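Local coordinates for protein B (Streptococcus agalactiae, PDB 5H6I), which acts as a secreted pore-forming toxin, the CAMP factor, which permeabilizes membranes and also binds IgG, at residues Pro223-Thr226 and Val227-Asp231; Ser147-Ala150 and Gln151-Asp154; Arg190-Arg193 and Asp194-Leu198; Asn35-Ala38 and Gln39-Gln43; Leu45-Asp48 and Ser49-Arg53. All blocks are in the same frame, centred on the assembly; numbering follows the deposited sequence.

Contact 1. Residues Pro223-Thr226 and Val227-Asp231; sequences PNVT and VQQVD
Thr226 and Gln229 form a capping box where the loop 223-226 runs into the first turn of helix 227-245. Gln229 OE1 is held by two donors that reach it from opposite faces of the amide. Thr226 N comes to 2.7 Å from Gln229 OE1 along a fairly straight path, with an N-H...O angle of 157°. The hydroxyl Thr226 OG1 donates to Gln229 OE1 at 3.1 Å, and in return Gln229 N makes a weak capping bond of 3.3 Å to Thr226 OG1. The hydroxyl can do both because chi1 of Thr226, 56°, sets OG1 between the backbone N and the carbonyl carbon, over the first turn. CG of Gln229 stands beside its backbone N (chi1 -70°), and the extended chain runs back to the N-cap, bringing OE1 to Thr226. The helical ladder starts with Val230 N bonding Thr226 O at 3.2 Å. An apolar contact spans the same turn: Val225 CG2 meets Val230 CG2 at 4.2 Å, the side chains crossing at about a right angle. It joins the residue before the N-cap to the fourth residue of the helix, as in a hydrophobic staple. This buried valine pair and the polar box make up the close side of the contact. The other side is looser: Asn224 and Gln228 are exposed, and the end of Gln228 leads away from the cap. Val225 and Val230 both rest on Lys179 of helix 179-196, while backbone bonds from Val225 to Ala174 and from Val227 to Asp172 lay the cap against the loop that leads into that helix.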
loop_
_atom_site.group_PDB
_atom_site.type_symbol
_atom_site.label_atom_id
_atom_site.label_comp_id
_atom_site.label_asym_id
_atom_site.label_seq_id
_atom_site.Cartn_x
_atom_site.Cartn_y
_atom_site.Cartn_z
ATOM N N PRO A 223 7.673 -6.449 18.703
ATOM C CA PRO A 223 8.680 -5.702 17.937
ATOM C C PRO A 223 10.053 -6.352 17.919
ATOM O O PRO A 223 10.953 -5.830 17.251
ATOM C CB PRO A 223 8.732 -4.340 18.657
ATOM C CG PRO A 223 7.552 -4.329 19.600
ATOM C CD PRO A 223 7.311 -5.759 19.948
ATOM N N ASN A 224 10.248 -7.469 18.619
ATOM C CA ASN A 224 11.561 -8.089 18.736
ATOM C C ASN A 224 11.663 -9.436 18.036
ATOM O O ASN A 224 12.733 -10.052 18.071
ATOM C CB ASN A 224 11.938 -8.248 20.214
ATOM C CG ASN A 224 12.007 -6.921 20.942
ATOM O OD1 ASN A 224 12.374 -5.900 20.360
ATOM N ND2 ASN A 224 11.653 -6.928 22.222
ATOM N N VAL A 225 10.589 -9.916 17.406
ATOM C CA VAL A 225 10.669 -11.179 16.686
ATOM C C VAL A 225 11.527 -10.998 15.438
ATOM O O VAL A 225 11.563 -9.923 14.825
ATOM C CB VAL A 225 9.271 -11.708 16.320
ATOM C CG1 VAL A 225 8.563 -12.243 17.556
ATOM C CG2 VAL A 225 8.450 -10.625 15.647
ATOM N N THR A 226 12.227 -12.061 15.063
ATOM C CA THR A 226 13.095 -12.028 13.897
ATOM C C THR A 226 12.316 -12.408 12.641
ATOM O O THR A 226 11.153 -12.811 12.693
ATOM C CB THR A 226 14.285 -12.967 14.091
ATOM O OG1 THR A 226 13.809 -14.290 14.374
ATOM C CG2 THR A 226 15.154 -12.491 15.245
ATOM N N VAL A 227 12.981 -12.262 11.492
ATOM C CA VAL A 227 12.386 -12.687 10.228
ATOM C C VAL A 227 12.096 -14.182 10.261
ATOM O O VAL A 227 11.084 -14.648 9.722
ATOM C CB VAL A 227 13.308 -12.307 9.054
ATOM C CG1 VAL A 227 12.841 -12.966 7.763
ATOM C CG2 VAL A 227 13.366 -10.796 8.897
ATOM N N GLN A 228 12.968 -14.953 10.913
ATOM C CA GLN A 228 12.746 -16.389 11.044
ATOM C C GLN A 228 11.490 -16.679 11.858
ATOM O O GLN A 228 10.644 -17.481 11.448
ATOM C CB GLN A 228 13.966 -17.048 11.686
ATOM C CG GLN A 228 14.851 -17.806 10.716
ATOM C CD GLN A 228 15.599 -18.942 11.382
ATOM O OE1 GLN A 228 15.244 -20.110 11.229
ATOM N NE2 GLN A 228 16.641 -18.602 12.135
ATOM N N GLN A 229 11.351 -16.027 13.016
ATOM C CA GLN A 229 10.205 -16.285 13.884
ATOM C C GLN A 229 8.887 -15.942 13.202
ATOM O O GLN A 229 7.853 -16.542 13.515
ATOM C CB GLN A 229 10.346 -15.500 15.188
ATOM C CG GLN A 229 11.452 -16.004 16.099
ATOM C CD GLN A 229 11.752 -15.045 17.233
ATOM O OE1 GLN A 229 12.319 -13.974 17.022
ATOM N NE2 GLN A 229 11.370 -15.427 18.448
ATOM N N VAL A 230 8.900 -14.984 12.273
ATOM C CA VAL A 230 7.691 -14.671 11.520
ATOM C C VAL A 230 7.382 -15.786 10.527
ATOM O O VAL A 230 6.216 -16.143 10.316
ATOM C CB VAL A 230 7.836 -13.304 10.825
ATOM C CG1 VAL A 230 6.743 -13.107 9.784
ATOM C CG2 VAL A 230 7.803 -12.184 11.854
ATOM N N ASP A 231 8.419 -16.365 9.918
ATOM C CA ASP A 231 8.210 -17.465 8.980
ATOM C C ASP A 231 7.665 -18.702 9.686
ATOM O O ASP A 231 6.756 -19.364 9.173
ATOM C CB ASP A 231 9.517 -17.794 8.258
ATOM C CG ASP A 231 9.672 -17.032 6.954
ATOM O OD1 ASP A 231 8.643 -16.679 6.342
ATOM O OD2 ASP A 231 10.826 -16.789 6.540
#

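Contact 2. Residues Ser147-Ala150 and Gln151-Asp154; sequences SIKA and QVND
Lys149 folds over the next turn of helix 145-163 and brings its end up to Val152 and Asn153. Its CE lies 3.5 Å from Asn153 OD1, and its NZ lies 3.5 Å from Val152 CG1. The ammonium is 3.6 Å from the same carboxamide oxygen, Asn153 OD1, a loose polar approach. CG of Lys149 stands opposite the backbone N (chi1 -177°), and bends at chi2 (54°) and chi3 then turn the chain along the helix. The carboxamide of Asn153 leans back toward Lys149, its CG 3.6 Å from Lys149 O, and the two side chains meet at a slant. The backbone ladder of the helix carries both side chains. Val152 N reaches Ile148 O at 3.0 Å and Asp154 N reaches Ala150 O at 3.1 Å, while Asn153 N bonds Lys149 O less tightly. Gln151 N bonds Ser147 O at 3.3 Å and adds a weak second bond to Ile148 O. Farther out, Ser147 O also accepts from Arg137 NH2 of helix 121-139, and Ser147 OG is tied to Ser144 O near the helix start. The buried face is carried by Ile148 and Val152, which pack on Ala101 of helix 93-115, and by Gln151, set against Lys133 and Arg137. The turn is thus amphipathic: Ile148, Val152 and Gln151 face the neighbouring helices, and at the exposed rim the lysine charge is probably eased by the asparagine oxygen through electrostatics more than by a directed bond.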
loop_
_atom_site.group_PDB
_atom_site.type_symbol
_atom_site.label_atom_id
_atom_site.label_comp_id
_atom_site.label_asym_id
_atom_site.label_seq_id
_atom_site.Cartn_x
_atom_site.Cartn_y
_atom_site.Cartn_z
ATOM N N SER A 147 8.735 20.483 -13.221
ATOM C CA SER A 147 9.169 20.042 -11.899
ATOM C C SER A 147 8.386 18.822 -11.428
ATOM O O SER A 147 8.888 18.043 -10.610
ATOM C CB SER A 147 9.037 21.184 -10.891
ATOM O OG SER A 147 7.684 21.397 -10.530
ATOM N N ILE A 148 7.162 18.641 -11.926
ATOM C CA ILE A 148 6.402 17.436 -11.608
ATOM C C ILE A 148 6.972 16.240 -12.361
ATOM O O ILE A 148 7.214 15.175 -11.780
ATOM C CB ILE A 148 4.910 17.642 -11.924
ATOM C CG1 ILE A 148 4.279 18.603 -10.916
ATOM C CG2 ILE A 148 4.175 16.310 -11.930
ATOM C CD1 ILE A 148 2.814 18.865 -11.167
ATOM N N LYS A 149 7.202 16.403 -13.667
ATOM C CA LYS A 149 7.751 15.313 -14.467
ATOM C C LYS A 149 9.176 14.972 -14.050
ATOM O O LYS A 149 9.577 13.805 -14.123
ATOM C CB LYS A 149 7.699 15.679 -15.951
ATOM C CG LYS A 149 8.174 14.578 -16.885
ATOM C CD LYS A 149 7.434 13.274 -16.627
ATOM C CE LYS A 149 8.357 12.077 -16.797
ATOM N NZ LYS A 149 7.652 10.790 -16.543
ATOM N N ALA A 150 9.950 15.966 -13.610
ATOM C CA ALA A 150 11.294 15.687 -13.117
ATOM C C ALA A 150 11.249 14.864 -11.836
ATOM O O ALA A 150 12.117 14.015 -11.605
ATOM C CB ALA A 150 12.055 16.993 -12.890
ATOM N N GLN A 151 10.239 15.099 -10.994
ATOM C CA GLN A 151 10.121 14.343 -9.753
ATOM C C GLN A 151 9.626 12.923 -10.006
ATOM O O GLN A 151 9.976 12.005 -9.254
ATOM C CB GLN A 151 9.191 15.072 -8.784
ATOM C CG GLN A 151 9.140 14.467 -7.391
ATOM C CD GLN A 151 10.516 14.239 -6.798
ATOM O OE1 GLN A 151 11.383 15.112 -6.854
ATOM N NE2 GLN A 151 10.723 13.059 -6.224
ATOM N N VAL A 152 8.818 12.723 -11.049
ATOM C CA VAL A 152 8.376 11.376 -11.398
ATOM C C VAL A 152 9.570 10.512 -11.784
ATOM O O VAL A 152 9.642 9.327 -11.432
ATOM C CB VAL A 152 7.322 11.434 -12.521
ATOM C CG1 VAL A 152 7.158 10.074 -13.181
ATOM C CG2 VAL A 152 5.992 11.926 -11.972
ATOM N N ASN A 153 10.535 11.096 -12.500
ATOM C CA ASN A 153 11.748 10.363 -12.837
ATOM C C ASN A 153 12.617 10.123 -11.609
ATOM O O ASN A 153 13.301 9.096 -11.528
ATOM C CB ASN A 153 12.535 11.113 -13.911
ATOM C CG ASN A 153 11.793 11.183 -15.231
ATOM O OD1 ASN A 153 11.100 10.240 -15.617
ATOM N ND2 ASN A 153 11.931 12.302 -15.932
ATOM N N ASP A 154 12.606 11.054 -10.652
ATOM C CA ASP A 154 13.293 10.820 -9.385
ATOM C C ASP A 154 12.734 9.590 -8.684
ATOM O O ASP A 154 13.490 8.780 -8.135
ATOM C CB ASP A 154 13.164 12.049 -8.483
ATOM C CG ASP A 154 14.456 12.832 -8.375
ATOM O OD1 ASP A 154 15.358 12.615 -9.212
ATOM O OD2 ASP A 154 14.569 13.665 -7.451
#

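Contact 3. Residues Arg190-Arg193 and Asp194-Leu198; sequences RFTR and DKKVL
Arg193 and Asp194, next to each other where helix 179-196 ends beside helices 203-220 and 227-245, form a side-on salt bridge within the repeat 189-199. The guanidinium uses two nitrogens: NE of Arg193 bonds Asp194 OD1 at 2.9 Å, and Arg193 NH2 bonds Asp194 OD2 at 3.1 Å with a nearly straight N-H...O angle of 172°. OD2 lies in the guanidinium plane and is met on its syn side, whereas OD1 is approached from above the carboxylate, whose plane is turned 34° from the guanidinium. A bend at chi3 (60°) swings the arginine into line with its neighbour. Arg190 CA lies above one guanidinium face, toward its rim, and Arg193 NH1 has a further partner in Asn210 of helix 203-220. The side chain of Arg190 comes close to a bound sulfate, probably from the crystallisation liquor, and makes a cation-pi contact with Trp187. Softer contacts follow. Lys195 passes Phe191 obliquely, Lys195 NZ 3.7 Å from Phe191 CE1, and the methyl CG2 of Thr192 touches Lys196 CB. Val197 packs on Leu245 of helix 227-245. Among backbone bonds, Lys196 N reaches Thr192 O at 2.8 Å in the usual helical step. At the helix end Arg193 O accepts from both Val197 N at 2.9 Å and Leu198 N at 2.7 Å, the latter an i to i+5 bond.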
loop_
_atom_site.group_PDB
_atom_site.type_symbol
_atom_site.label_atom_id
_atom_site.label_comp_id
_atom_site.label_asym_id
_atom_site.label_seq_id
_atom_site.Cartn_x
_atom_site.Cartn_y
_atom_site.Cartn_z
ATOM N N ARG A 190 -8.711 -16.752 9.267
ATOM C CA ARG A 190 -9.997 -16.319 9.803
ATOM C C ARG A 190 -11.122 -16.543 8.803
ATOM O O ARG A 190 -12.248 -16.865 9.199
ATOM C CB ARG A 190 -9.917 -14.847 10.201
ATOM C CG ARG A 190 -9.345 -14.635 11.586
ATOM C CD ARG A 190 -8.791 -13.232 11.770
ATOM N NE ARG A 190 -8.327 -13.041 13.143
ATOM C CZ ARG A 190 -8.029 -11.864 13.682
ATOM N NH1 ARG A 190 -8.147 -10.757 12.966
ATOM N NH2 ARG A 190 -7.621 -11.791 14.942
ATOM N N PHE A 191 -10.832 -16.394 7.509
ATOM C CA PHE A 191 -11.847 -16.601 6.484
ATOM C C PHE A 191 -12.200 -18.080 6.353
ATOM O O PHE A 191 -13.381 -18.445 6.304
ATOM C CB PHE A 191 -11.352 -16.031 5.154
ATOM C CG PHE A 191 -12.196 -16.415 3.973
ATOM C CD1 PHE A 191 -13.463 -15.884 3.805
ATOM C CD2 PHE A 191 -11.717 -17.303 3.024
ATOM C CE1 PHE A 191 -14.240 -16.236 2.716
ATOM C CE2 PHE A 191 -12.487 -17.660 1.934
ATOM C CZ PHE A 191 -13.751 -17.125 1.780
ATOM N N THR A 192 -11.186 -18.947 6.299
ATOM C CA THR A 192 -11.438 -20.380 6.184
ATOM C C THR A 192 -12.038 -20.951 7.462
ATOM O O THR A 192 -12.768 -21.949 7.412
ATOM C CB THR A 192 -10.142 -21.113 5.831
ATOM O OG1 THR A 192 -9.460 -20.403 4.790
ATOM C CG2 THR A 192 -10.435 -22.530 5.358
ATOM N N ARG A 193 -11.749 -20.337 8.611
ATOM C CA ARG A 193 -12.315 -20.811 9.870
ATOM C C ARG A 193 -13.825 -20.615 9.902
ATOM O O ARG A 193 -14.575 -21.534 10.253
ATOM C CB ARG A 193 -11.652 -20.090 11.043
ATOM C CG ARG A 193 -12.285 -20.369 12.391
ATOM C CD ARG A 193 -12.055 -19.209 13.343
ATOM N NE ARG A 193 -12.634 -17.967 12.840
ATOM C CZ ARG A 193 -12.365 -16.763 13.335
ATOM N NH1 ARG A 193 -11.525 -16.634 14.351
ATOM N NH2 ARG A 193 -12.939 -15.687 12.814
ATOM N N ASP A 194 -14.293 -19.422 9.533
ATOM C CA ASP A 194 -15.721 -19.133 9.556
ATOM C C ASP A 194 -16.486 -19.836 8.444
ATOM O O ASP A 194 -17.721 -19.867 8.493
ATOM C CB ASP A 194 -15.948 -17.623 9.467
ATOM C CG ASP A 194 -15.355 -16.875 10.644
ATOM O OD1 ASP A 194 -15.247 -17.473 11.735
ATOM O OD2 ASP A 194 -14.996 -15.690 10.479
ATOM N N LYS A 195 -15.795 -20.398 7.454
ATOM C CA LYS A 195 -16.448 -21.092 6.351
ATOM C C LYS A 195 -16.342 -22.606 6.443
ATOM O O LYS A 195 -17.246 -23.306 5.976
ATOM C CB LYS A 195 -15.856 -20.634 5.012
ATOM C CG LYS A 195 -16.768 -19.727 4.202
ATOM C CD LYS A 195 -16.732 -18.299 4.720
ATOM C CE LYS A 195 -17.863 -17.471 4.130
ATOM N NZ LYS A 195 -17.776 -17.387 2.646
ATOM N N LYS A 196 -15.267 -23.128 7.036
ATOM C CA LYS A 196 -15.027 -24.562 7.072
ATOM C C LYS A 196 -14.946 -25.147 8.475
ATOM O O LYS A 196 -14.875 -26.373 8.605
ATOM C CB LYS A 196 -13.728 -24.903 6.324
ATOM C CG LYS A 196 -13.927 -25.449 4.918
ATOM C CD LYS A 196 -14.195 -24.334 3.921
ATOM C CE LYS A 196 -14.468 -24.891 2.532
ATOM N NZ LYS A 196 -13.349 -25.747 2.047
ATOM N N VAL A 197 -14.951 -24.323 9.524
ATOM C CA VAL A 197 -14.718 -24.820 10.876
ATOM C C VAL A 197 -15.829 -24.370 11.818
ATOM O O VAL A 197 -16.248 -25.127 12.701
ATOM C CB VAL A 197 -13.342 -24.364 11.400
ATOM C CG1 VAL A 197 -13.138 -24.812 12.840
ATOM C CG2 VAL A 197 -12.228 -24.899 10.512
ATOM N N LEU A 198 -16.316 -23.139 11.626
ATOM C CA LEU A 198 -17.223 -22.514 12.586
ATOM C C LEU A 198 -18.433 -23.394 12.884
ATOM O O LEU A 198 -18.655 -23.803 14.029
ATOM C CB LEU A 198 -17.668 -21.147 12.060
ATOM C CG LEU A 198 -18.695 -20.381 12.900
ATOM C CD1 LEU A 198 -18.254 -20.288 14.354
ATOM C CD2 LEU A 198 -18.927 -18.995 12.321
#

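Contact 4. Residues Asn35-Ala38 and Gln39-Gln43; sequences NNQA and QQMAQ
Ala42 N donates to Ala38 O at 3.1 Å, a sound helical bond, and Gln39 N bonds Asn35 O at 3.2 Å one turn earlier. Between them the bonds stretch: Met41 N reaches Gln37 O weakly at 3.5 Å, and Gln40 N divides weakly between Asn36 O and Gln37 O. Side chains crowd these carbonyls. Gln39 CG sits 3.2 Å from Asn35 O and equally close to Asn36 O, with chi1 at 23°, away from the usual staggered values, so its placement is somewhat doubtful. Its amide comes back along the helix, NE2 beside Asn36 CA. These are the opening turns of helix 35-58 at the N-terminal end of the ordered chain, and their outward face carries polar amides in succession. Gln40 also turns back: its OE1 stops 3.2 Å from Gln37 CA and close to Gln37 CG, a van der Waals approach. The other arm of the same amide, Gln40 NE2, lies 3.4 Å from Asn36 OD1, but the angle is too poor for a hydrogen bond and the two amide planes stand 69° apart. Met41 is the buried member. A bend at its chi3 (-56°) curls the thioether back so that CE rests 3.3 Å from Gln37 O and against Ala38 CA. Met41 and Gln37 also touch Leu92, in the loop before helix 93-115.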
loop_
_atom_site.group_PDB
_atom_site.type_symbol
_atom_site.label_atom_id
_atom_site.label_comp_id
_atom_site.label_asym_id
_atom_site.label_seq_id
_atom_site.Cartn_x
_atom_site.Cartn_y
_atom_site.Cartn_z
ATOM N N ASN A 35 -13.778 20.129 -22.717
ATOM C CA ASN A 35 -14.751 19.558 -21.791
ATOM C C ASN A 35 -14.711 18.036 -21.821
ATOM O O ASN A 35 -14.775 17.391 -20.768
ATOM C CB ASN A 35 -16.155 20.065 -22.119
ATOM C CG ASN A 35 -17.182 19.639 -21.085
ATOM O OD1 ASN A 35 -17.076 19.988 -19.910
ATOM N ND2 ASN A 35 -18.180 18.878 -21.519
ATOM N N ASN A 36 -14.613 17.445 -23.015
ATOM C CA ASN A 36 -14.462 15.997 -23.107
ATOM C C ASN A 36 -13.182 15.540 -22.421
ATOM O O ASN A 36 -13.168 14.508 -21.743
ATOM C CB ASN A 36 -14.473 15.553 -24.570
ATOM C CG ASN A 36 -13.875 14.172 -24.765
ATOM O OD1 ASN A 36 -12.702 14.033 -25.109
ATOM N ND2 ASN A 36 -14.681 13.140 -24.541
ATOM N N GLN A 37 -12.098 16.303 -22.582
ATOM C CA GLN A 37 -10.860 15.985 -21.882
ATOM C C GLN A 37 -11.022 16.122 -20.374
ATOM O O GLN A 37 -10.361 15.408 -19.611
ATOM C CB GLN A 37 -9.732 16.888 -22.384
ATOM C CG GLN A 37 -8.365 16.578 -21.794
ATOM C CD GLN A 37 -7.245 17.316 -22.502
ATOM O OE1 GLN A 37 -6.419 16.708 -23.182
ATOM N NE2 GLN A 37 -7.214 18.634 -22.346
ATOM N N ALA A 38 -11.903 17.021 -19.927
ATOM C CA ALA A 38 -12.093 17.224 -18.495
ATOM C C ALA A 38 -12.747 16.012 -17.840
ATOM O O ALA A 38 -12.391 15.643 -16.715
ATOM C CB ALA A 38 -12.924 18.483 -18.249
ATOM N N GLN A 39 -13.703 15.378 -18.524
ATOM C CA GLN A 39 -14.357 14.208 -17.949
ATOM C C GLN A 39 -13.486 12.959 -18.005
ATOM O O GLN A 39 -13.737 12.017 -17.246
ATOM C CB GLN A 39 -15.697 13.935 -18.642
ATOM C CG GLN A 39 -15.830 14.508 -20.039
ATOM C CD GLN A 39 -17.120 14.087 -20.720
ATOM O OE1 GLN A 39 -17.927 13.353 -20.148
ATOM N NE2 GLN A 39 -17.320 14.550 -21.948
ATOM N N GLN A 40 -12.476 12.923 -18.880
ATOM C CA GLN A 40 -11.518 11.821 -18.840
ATOM C C GLN A 40 -10.752 11.822 -17.525
ATOM O O GLN A 40 -10.680 10.802 -16.830
ATOM C CB GLN A 40 -10.543 11.905 -20.016
ATOM C CG GLN A 40 -11.167 12.207 -21.362
ATOM C CD GLN A 40 -10.127 12.566 -22.407
ATOM O OE1 GLN A 40 -9.140 13.240 -22.109
ATOM N NE2 GLN A 40 -10.345 12.120 -23.638
ATOM N N MET A 41 -10.168 12.969 -17.169
ATOM C CA MET A 41 -9.411 13.062 -15.926
ATOM C C MET A 41 -10.317 12.906 -14.713
ATOM O O MET A 41 -9.908 12.335 -13.696
ATOM C CB MET A 41 -8.658 14.390 -15.871
ATOM C CG MET A 41 -7.473 14.464 -16.820
ATOM S SD MET A 41 -6.854 16.143 -17.024
ATOM C CE MET A 41 -8.340 16.987 -17.556
ATOM N N ALA A 42 -11.553 13.406 -14.801
ATOM C CA ALA A 42 -12.501 13.221 -13.707
ATOM C C ALA A 42 -12.793 11.743 -13.484
ATOM O O ALA A 42 -12.900 11.288 -12.338
ATOM C CB ALA A 42 -13.790 13.990 -13.993
ATOM N N GLN A 43 -12.923 10.975 -14.568
ATOM C CA GLN A 43 -13.096 9.532 -14.435
ATOM C C GLN A 43 -11.794 8.853 -14.031
ATOM O O GLN A 43 -11.821 7.839 -13.323
ATOM C CB GLN A 43 -13.624 8.942 -15.742
ATOM C CG GLN A 43 -15.066 9.311 -16.049
ATOM C CD GLN A 43 -15.387 9.231 -17.529
ATOM O OE1 GLN A 43 -14.646 8.626 -18.305
ATOM N NE2 GLN A 43 -16.494 9.845 -17.929
#

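Contact 5. Residues Leu45-Asp48 and Ser49-Arg53; sequences LDQD and SIQLR
Successive i to i+4 bonds carry the backbone of residues 45-53 through regular alpha-helical turns, with Ser49 N on Leu45 O and Gln51 N on Gln47 O, each at 2.9 Å, and Ile50 N on Asp46 O at 3.1 Å. The segment is the middle of amphipathic helix 35-58, one member of a helical bundle. Gln47 and Gln51 run alongside each other in the same direction, Gln47 exposed and Gln51 reaching Ile106 of helix 93-115, their amides only 12° from parallel. Both chains are extended, and with CG opposite the backbone N in each (chi1 169° and -161°) they keep in step one turn apart; Gln47 NE2 and Gln51 OE1 remain 4.0 Å apart, too far for a direct bond. Ile50 CG1 sits 3.4 Å from Asp46 O. The two acids pair outside the segment: Asp46 forms a salt bridge with Lys79 of helix 65-84, and Asp48 with Lys44 one turn back. Leu45 and Leu52 face inward, onto Leu78 and Val75 of helix 65-84 and Val99 and Ile106 of helix 93-115, respectively. Leu52 N bonds Asp48 O, and with CG beside the backbone N, Leu52 CG also lies 3.3 Å from that oxygen.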
loop_
_atom_site.group_PDB
_atom_site.type_symbol
_atom_site.label_atom_id
_atom_site.label_comp_id
_atom_site.label_asym_id
_atom_site.label_seq_id
_atom_site.Cartn_x
_atom_site.Cartn_y
_atom_site.Cartn_z
ATOM N N LEU A 45 -9.569 10.260 -12.053
ATOM C CA LEU A 45 -9.422 10.546 -10.630
ATOM C C LEU A 45 -10.314 9.647 -9.783
ATOM O O LEU A 45 -10.009 9.400 -8.610
ATOM C CB LEU A 45 -9.728 12.019 -10.354
ATOM C CG LEU A 45 -8.670 13.016 -10.838
ATOM C CD1 LEU A 45 -9.174 14.445 -10.711
ATOM C CD2 LEU A 45 -7.365 12.834 -10.077
ATOM N N ASP A 46 -11.414 9.149 -10.355
ATOM C CA ASP A 46 -12.239 8.177 -9.648
ATOM C C ASP A 46 -11.594 6.797 -9.627
ATOM O O ASP A 46 -11.760 6.054 -8.653
ATOM C CB ASP A 46 -13.629 8.100 -10.282
ATOM C CG ASP A 46 -14.530 9.236 -9.843
ATOM O OD1 ASP A 46 -14.069 10.082 -9.048
ATOM O OD2 ASP A 46 -15.697 9.283 -10.288
ATOM N N GLN A 47 -10.864 6.439 -10.687
ATOM C CA GLN A 47 -10.101 5.195 -10.671
ATOM C C GLN A 47 -8.998 5.248 -9.621
ATOM O O GLN A 47 -8.759 4.265 -8.908
ATOM C CB GLN A 47 -9.516 4.922 -12.057
ATOM C CG GLN A 47 -8.491 3.799 -12.097
ATOM C CD GLN A 47 -7.840 3.653 -13.461
ATOM O OE1 GLN A 47 -8.206 4.341 -14.414
ATOM N NE2 GLN A 47 -6.868 2.752 -13.559
ATOM N N ASP A 48 -8.318 6.391 -9.508
ATOM C CA ASP A 48 -7.280 6.537 -8.495
ATOM C C ASP A 48 -7.878 6.584 -7.094
ATOM O O ASP A 48 -7.308 6.021 -6.153
ATOM C CB ASP A 48 -6.453 7.794 -8.766
ATOM C CG ASP A 48 -5.855 7.809 -10.158
ATOM O OD1 ASP A 48 -5.737 6.727 -10.769
ATOM O OD2 ASP A 48 -5.502 8.906 -10.643
ATOM N N SER A 49 -9.024 7.251 -6.937
ATOM C CA SER A 49 -9.652 7.344 -5.623
ATOM C C SER A 49 -10.029 5.967 -5.093
ATOM O O SER A 49 -9.884 5.694 -3.896
ATOM C CB SER A 49 -10.884 8.248 -5.691
ATOM O OG SER A 49 -11.396 8.510 -4.396
ATOM N N ILE A 50 -10.510 5.086 -5.970
ATOM C CA ILE A 50 -10.812 3.719 -5.558
ATOM C C ILE A 50 -9.526 2.931 -5.349
ATOM O O ILE A 50 -9.410 2.140 -4.404
ATOM C CB ILE A 50 -11.734 3.045 -6.591
ATOM C CG1 ILE A 50 -13.112 3.709 -6.587
ATOM C CG2 ILE A 50 -11.860 1.554 -6.314
ATOM C CD1 ILE A 50 -13.802 3.676 -5.241
ATOM N N GLN A 51 -8.534 3.139 -6.218
ATOM C CA GLN A 51 -7.270 2.424 -6.081
ATOM C C GLN A 51 -6.500 2.868 -4.844
ATOM O O GLN A 51 -5.781 2.063 -4.244
ATOM C CB GLN A 51 -6.420 2.620 -7.335
ATOM C CG GLN A 51 -5.313 1.595 -7.508
ATOM C CD GLN A 51 -4.921 1.410 -8.960
ATOM O OE1 GLN A 51 -5.541 1.978 -9.859
ATOM N NE2 GLN A 51 -3.886 0.613 -9.197
ATOM N N LEU A 52 -6.638 4.134 -4.444
ATOM C CA LEU A 52 -5.869 4.636 -3.310
ATOM C C LEU A 52 -6.523 4.310 -1.972
ATOM O O LEU A 52 -5.819 4.177 -0.965
ATOM C CB LEU A 52 -5.662 6.147 -3.438
ATOM C CG LEU A 52 -4.571 6.587 -4.419
ATOM C CD1 LEU A 52 -4.642 8.084 -4.661
ATOM C CD2 LEU A 52 -3.191 6.187 -3.916
ATOM N N ARG A 53 -7.852 4.181 -1.933
ATOM C CA ARG A 53 -8.501 3.789 -0.685
ATOM C C ARG A 53 -8.271 2.314 -0.379
ATOM O O ARG A 53 -8.215 1.928 0.794
ATOM C CB ARG A 53 -9.996 4.107 -0.733
ATOM C CG ARG A 53 -10.763 3.431 -1.855
ATOM C CD ARG A 53 -11.518 2.208 -1.363
ATOM N NE ARG A 53 -12.645 1.879 -2.232
ATOM C CZ ARG A 53 -13.205 0.677 -2.302
ATOM N NH1 ARG A 53 -12.743 -0.315 -1.554
ATOM N NH2 ARG A 53 -14.228 0.467 -3.120
#

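Overall arrangement
From the N terminus, contact 4 opens helix 35-58 and contact 5 follows on the same helix, their centres about 15 Å apart. Contact 2 comes next, on helix 145-163, its centre about 21 Å from that of contact 5; both face helix 93-115. Contact 3 ends helix 179-196 and contact 1 starts helix 227-245, their centres about 26 Å apart. These two join the last three helices, contact 1 reaching helix 179-196 and contact 3 helices 203-220 and 227-245. Each contact closes only a short run of continuous chain, so all five stand in series and none nests or crosses. Contacts 1 and 4 lie about 48 Å apart, centre to centre, on opposite sides of the chain's centre.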